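RNA-binding protein Lsm (Halobacterium salinarum R1, PDB 6TFL) probably binds RNA as a ring-forming Lsm protein, with uridine and calcium ions bound in the crystal. Local coordinates at residues D9-S14 and T34-H39. Numbering follows the deposited sequence.
Sequences DVLEES and TGYDQH. With CA (calcium ion), chain P; URI (uridine), chain Q.
Leu11, on helix 7-13, lies over one face of the Tyr36 ring, its CB almost on the ring normal and 3.9 Å from the ring centroid, a CH-pi contact. With CG beside the backbone N (chi1 -73°), the leucine chain runs on above the plane, out past the CG-CD2 bond, where Leu11 CD1 lies 4.0 Å from Tyr36 CD2. Glu12, one residue on, meets the same ring at its edge. Its CG stands anti to the backbone N (chi1 -170°) and the chain bends at chi2, which brings the carboxylate back to the phenol, its plane turned 63° from that of the ring. Tyr36 OH donates to Glu12 OE1, and the 2.5 Å between them makes a very short bond. OE1 also accepts from the backbone N of Met3 of a neighbouring subunit, and Met3 packs on Tyr36 as well, so the carboxylate oxygen joins the helix, the strand and the neighbouring subunit. A phenylalanine in place of Tyr36 would probably leave Glu12 OE1 without its donor from the strand. Beyond the tyrosine the chain leaves the strand in an Asx turn, Asp37 OD1 accepting from His39 N at 2.9 Å, from above the carboxylate plane. The His39 ring lies with one face against the uridine base, uridine C5 lying 3.6 Å above the plane of the His39 ring, over its centre. One residue after Glu12, Glu13 O binds calcium at 2.4 Å. The contact lays the N-terminal helix on strand 32-36 of the bent, SH3-like barrel of the Lsm fold, seven copies of which form the ring.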
ATOM      1  N   ASP A   9      -4.432 -15.792  15.799  1.00 36.87           N
ATOM      2  CA  ASP A   9      -4.844 -16.716  16.851  1.00 38.71           C
ATOM      3  C   ASP A   9      -3.977 -16.557  18.101  1.00 38.10           C
ATOM      4  O   ASP A   9      -4.467 -16.697  19.227  1.00 40.86           O
ATOM      5  CB  ASP A   9      -4.800 -18.152  16.336  1.00 38.96           C
ATOM      6  CG  ASP A   9      -6.116 -18.589  15.692  1.00 48.98           C
ATOM      7  OD1 ASP A   9      -7.085 -17.789  15.671  1.00 46.73           O
ATOM      8  OD2 ASP A   9      -6.186 -19.747  15.216  1.00 51.45           O
ATOM      9  N   VAL A  10      -2.694 -16.241  17.929  1.00 37.94           N
ATOM     10  CA  VAL A  10      -1.861 -15.932  19.084  1.00 35.08           C
ATOM     11  C   VAL A  10      -2.349 -14.654  19.759  1.00 36.97           C
ATOM     12  O   VAL A  10      -2.323 -14.537  20.988  1.00 40.73           O
ATOM     13  CB  VAL A  10      -0.384 -15.840  18.653  1.00 40.07           C
ATOM     14  CG1 VAL A  10       0.501 -15.404  19.812  1.00 36.75           C
ATOM     15  CG2 VAL A  10       0.092 -17.177  18.064  1.00 31.29           C
ATOM     16  N   LEU A  11      -2.807 -13.676  18.970  1.00 37.13           N
ATOM     17  CA  LEU A  11      -3.373 -12.457  19.548  1.00 40.91           C
ATOM     18  C   LEU A  11      -4.659 -12.747  20.322  1.00 38.73           C
ATOM     19  O   LEU A  11      -4.894 -12.163  21.385  1.00 42.81           O
ATOM     20  CB  LEU A  11      -3.653 -11.424  18.458  1.00 36.43           C
ATOM     21  CG  LEU A  11      -2.458 -10.717  17.818  1.00 40.52           C
ATOM     22  CD1 LEU A  11      -2.942  -9.596  16.864  1.00 31.83           C
ATOM     23  CD2 LEU A  11      -1.515 -10.181  18.876  1.00 38.54           C
ATOM     24  N   GLU A  12      -5.512 -13.626  19.798  1.00 32.47           N
ATOM     25  CA  GLU A  12      -6.684 -14.041  20.554  1.00 37.62           C
ATOM     26  C   GLU A  12      -6.282 -14.575  21.920  1.00 44.40           C
ATOM     27  O   GLU A  12      -6.812 -14.142  22.949  1.00 48.84           O
ATOM     28  CB  GLU A  12      -7.468 -15.095  19.776  1.00 35.12           C
ATOM     29  CG  GLU A  12      -8.826 -15.412  20.364  1.00 33.90           C
ATOM     30  CD  GLU A  12      -9.805 -14.231  20.326  1.00 46.39           C
ATOM     31  OE1 GLU A  12      -9.722 -13.394  19.390  1.00 49.62           O
ATOM     32  OE2 GLU A  12     -10.678 -14.142  21.221  1.00 43.50           O
ATOM     33  N   GLU A  13      -5.320 -15.495  21.957  1.00 41.30           N
ATOM     34  CA  GLU A  13      -4.967 -16.098  23.234  1.00 48.01           C
ATOM     35  C   GLU A  13      -4.053 -15.221  24.080  1.00 48.04           C
ATOM     36  O   GLU A  13      -3.741 -15.600  25.208  1.00 54.80           O
ATOM     37  CB  GLU A  13      -4.345 -17.477  23.018  1.00 45.63           C
ATOM     38  CG  GLU A  13      -3.210 -17.508  22.034  1.00 62.96           C
ATOM     39  CD  GLU A  13      -2.893 -18.917  21.534  1.00 77.43           C
ATOM     40  OE1 GLU A  13      -3.853 -19.637  21.162  1.00 75.93           O
ATOM     41  OE2 GLU A  13      -1.691 -19.288  21.515  1.00 68.75           O
ATOM     42  N   SER A  14      -3.649 -14.050  23.596  1.00 44.66           N
ATOM     43  CA  SER A  14      -2.986 -13.069  24.442  1.00 41.61           C
ATOM     44  C   SER A  14      -3.924 -11.982  24.937  1.00 41.25           C
ATOM     45  O   SER A  14      -3.457 -11.041  25.579  1.00 41.60           O
ATOM     46  CB  SER A  14      -1.808 -12.413  23.710  1.00 45.01           C
ATOM     47  OG  SER A  14      -1.076 -13.359  22.950  1.00 48.55           O
ATOM     48  N   THR A  34      -6.411  -5.710  24.820  1.00 34.25           N
ATOM     49  CA  THR A  34      -7.850  -5.891  25.002  1.00 40.50           C
ATOM     50  C   THR A  34      -8.627  -5.985  23.694  1.00 40.66           C
ATOM     51  O   THR A  34      -9.848  -6.184  23.734  1.00 44.72           O
ATOM     52  CB  THR A  34      -8.452  -4.764  25.865  1.00 41.01           C
ATOM     53  OG1 THR A  34      -8.340  -3.507  25.186  1.00 43.52           O
ATOM     54  CG2 THR A  34      -7.754  -4.674  27.230  1.00 32.47           C
ATOM     55  N   GLY A  35      -7.980  -5.846  22.542  1.00 37.91           N
ATOM     56  CA  GLY A  35      -8.665  -6.106  21.291  1.00 30.32           C
ATOM     57  C   GLY A  35      -7.726  -5.985  20.107  1.00 40.25           C
ATOM     58  O   GLY A  35      -6.638  -5.404  20.195  1.00 38.00           O
ATOM     59  N   TYR A  36      -8.183  -6.531  18.987  1.00 34.65           N
ATOM     60  CA  TYR A  36      -7.459  -6.449  17.733  1.00 33.31           C
ATOM     61  C   TYR A  36      -8.455  -6.723  16.614  1.00 38.81           C
ATOM     62  O   TYR A  36      -9.600  -7.121  16.860  1.00 38.56           O
ATOM     63  CB  TYR A  36      -6.287  -7.440  17.698  1.00 34.71           C
ATOM     64  CG  TYR A  36      -6.761  -8.853  17.661  1.00 32.15           C
ATOM     65  CD1 TYR A  36      -7.133  -9.503  18.835  1.00 34.83           C
ATOM     66  CD2 TYR A  36      -6.876  -9.534  16.461  1.00 32.74           C
ATOM     67  CE1 TYR A  36      -7.594 -10.794  18.811  1.00 36.92           C
ATOM     68  CE2 TYR A  36      -7.342 -10.825  16.424  1.00 33.85           C
ATOM     69  CZ  TYR A  36      -7.700 -11.451  17.600  1.00 36.35           C
ATOM     70  OH  TYR A  36      -8.165 -12.742  17.575  1.00 42.69           O
ATOM     71  N   ASP A  37      -8.005  -6.513  15.374  1.00 33.86           N
ATOM     72  CA  ASP A  37      -8.804  -6.879  14.213  1.00 39.93           C
ATOM     73  C   ASP A  37      -7.907  -7.455  13.116  1.00 37.63           C
ATOM     74  O   ASP A  37      -6.688  -7.548  13.261  1.00 42.87           O
ATOM     75  CB  ASP A  37      -9.628  -5.684  13.715  1.00 36.90           C
ATOM     76  CG  ASP A  37      -8.766  -4.517  13.261  1.00 47.41           C
ATOM     77  OD1 ASP A  37      -7.646  -4.740  12.722  1.00 40.42           O
ATOM     78  OD2 ASP A  37      -9.230  -3.360  13.436  1.00 44.53           O
ATOM     79  N   GLN A  38      -8.533  -7.805  11.994  1.00 47.97           N
ATOM     80  CA  GLN A  38      -7.865  -8.449  10.868  1.00 39.36           C
ATOM     81  C   GLN A  38      -6.725  -7.630  10.287  1.00 38.13           C
ATOM     82  O   GLN A  38      -5.842  -8.206   9.649  1.00 45.80           O
ATOM     83  CB  GLN A  38      -8.885  -8.739   9.769  1.00 40.44           C
ATOM     84  CG  GLN A  38     -10.296  -8.987  10.317  1.00 69.21           C
ATOM     85  CD  GLN A  38     -11.099  -7.694  10.544  1.00 71.04           C
ATOM     86  OE1 GLN A  38     -10.991  -6.732   9.769  1.00 72.56           O
ATOM     87  NE2 GLN A  38     -11.899  -7.670  11.613  1.00 66.11           N
ATOM     88  N   HIS A  39      -6.718  -6.311  10.453  1.00 38.95           N
ATOM     89  CA  HIS A  39      -5.583  -5.530   9.970  1.00 40.23           C
ATOM     90  C   HIS A  39      -4.423  -5.513  10.948  1.00 43.94           C
ATOM     91  O   HIS A  39      -3.388  -4.901  10.653  1.00 46.58           O
ATOM     92  CB  HIS A  39      -5.983  -4.083   9.701  1.00 45.20           C
ATOM     93  CG  HIS A  39      -7.228  -3.940   8.891  1.00 53.60           C
ATOM     94  ND1 HIS A  39      -7.277  -4.236   7.547  1.00 62.41           N
ATOM     95  CD2 HIS A  39      -8.471  -3.523   9.233  1.00 51.73           C
ATOM     96  CE1 HIS A  39      -8.500  -4.009   7.095  1.00 63.23           C
ATOM     97  NE2 HIS A  39      -9.244  -3.580   8.100  1.00 55.92           N
TER
HETATM   98 CA    CA P 102      -4.180 -17.200  26.984  1.00 89.47          CA
HETATM   99  N1  URI Q 103      -5.331  -0.887   7.447  0.88 61.87           N
HETATM  100  C2  URI Q 103      -5.028  -0.717   8.786  0.88 58.27           C
HETATM  101  N3  URI Q 103      -6.074  -0.306   9.570  0.88 52.35           N
HETATM  102  C4  URI Q 103      -7.364  -0.058   9.172  0.88 54.64           C
HETATM  103  C5  URI Q 103      -7.607  -0.266   7.773  0.88 51.93           C
HETATM  104  C6  URI Q 103      -6.607  -0.673   6.977  0.88 58.68           C
HETATM  105  O2  URI Q 103      -3.911  -0.908   9.250  0.88 54.42           O
HETATM  106  O4  URI Q 103      -8.179   0.298  10.030  0.88 52.82           O
HETATM  107  C1' URI Q 103      -4.206  -1.350   6.620  0.88 66.05           C
HETATM  108  C2' URI Q 103      -4.180  -2.857   6.409  0.88 67.89           C
HETATM  109  C3' URI Q 103      -3.270  -2.961   5.190  0.88 80.16           C
HETATM  110  C4' URI Q 103      -3.680  -1.737   4.369  0.88 81.85           C
HETATM  111  O2' URI Q 103      -3.726  -3.544   7.556  0.88 64.80           O
HETATM  112  O3' URI Q 103      -1.909  -2.833   5.601  0.88 79.02           O
HETATM  113  O4' URI Q 103      -4.273  -0.795   5.318  0.88 78.60           O
HETATM  114  C5' URI Q 103      -4.653  -2.037   3.253  0.88 86.85           C
HETATM  115  O5' URI Q 103      -4.111  -2.976   2.324  0.88 85.29           O
HETATM  116  O   HOH W   1      -1.569 -17.053  26.719  1.00 61.90           O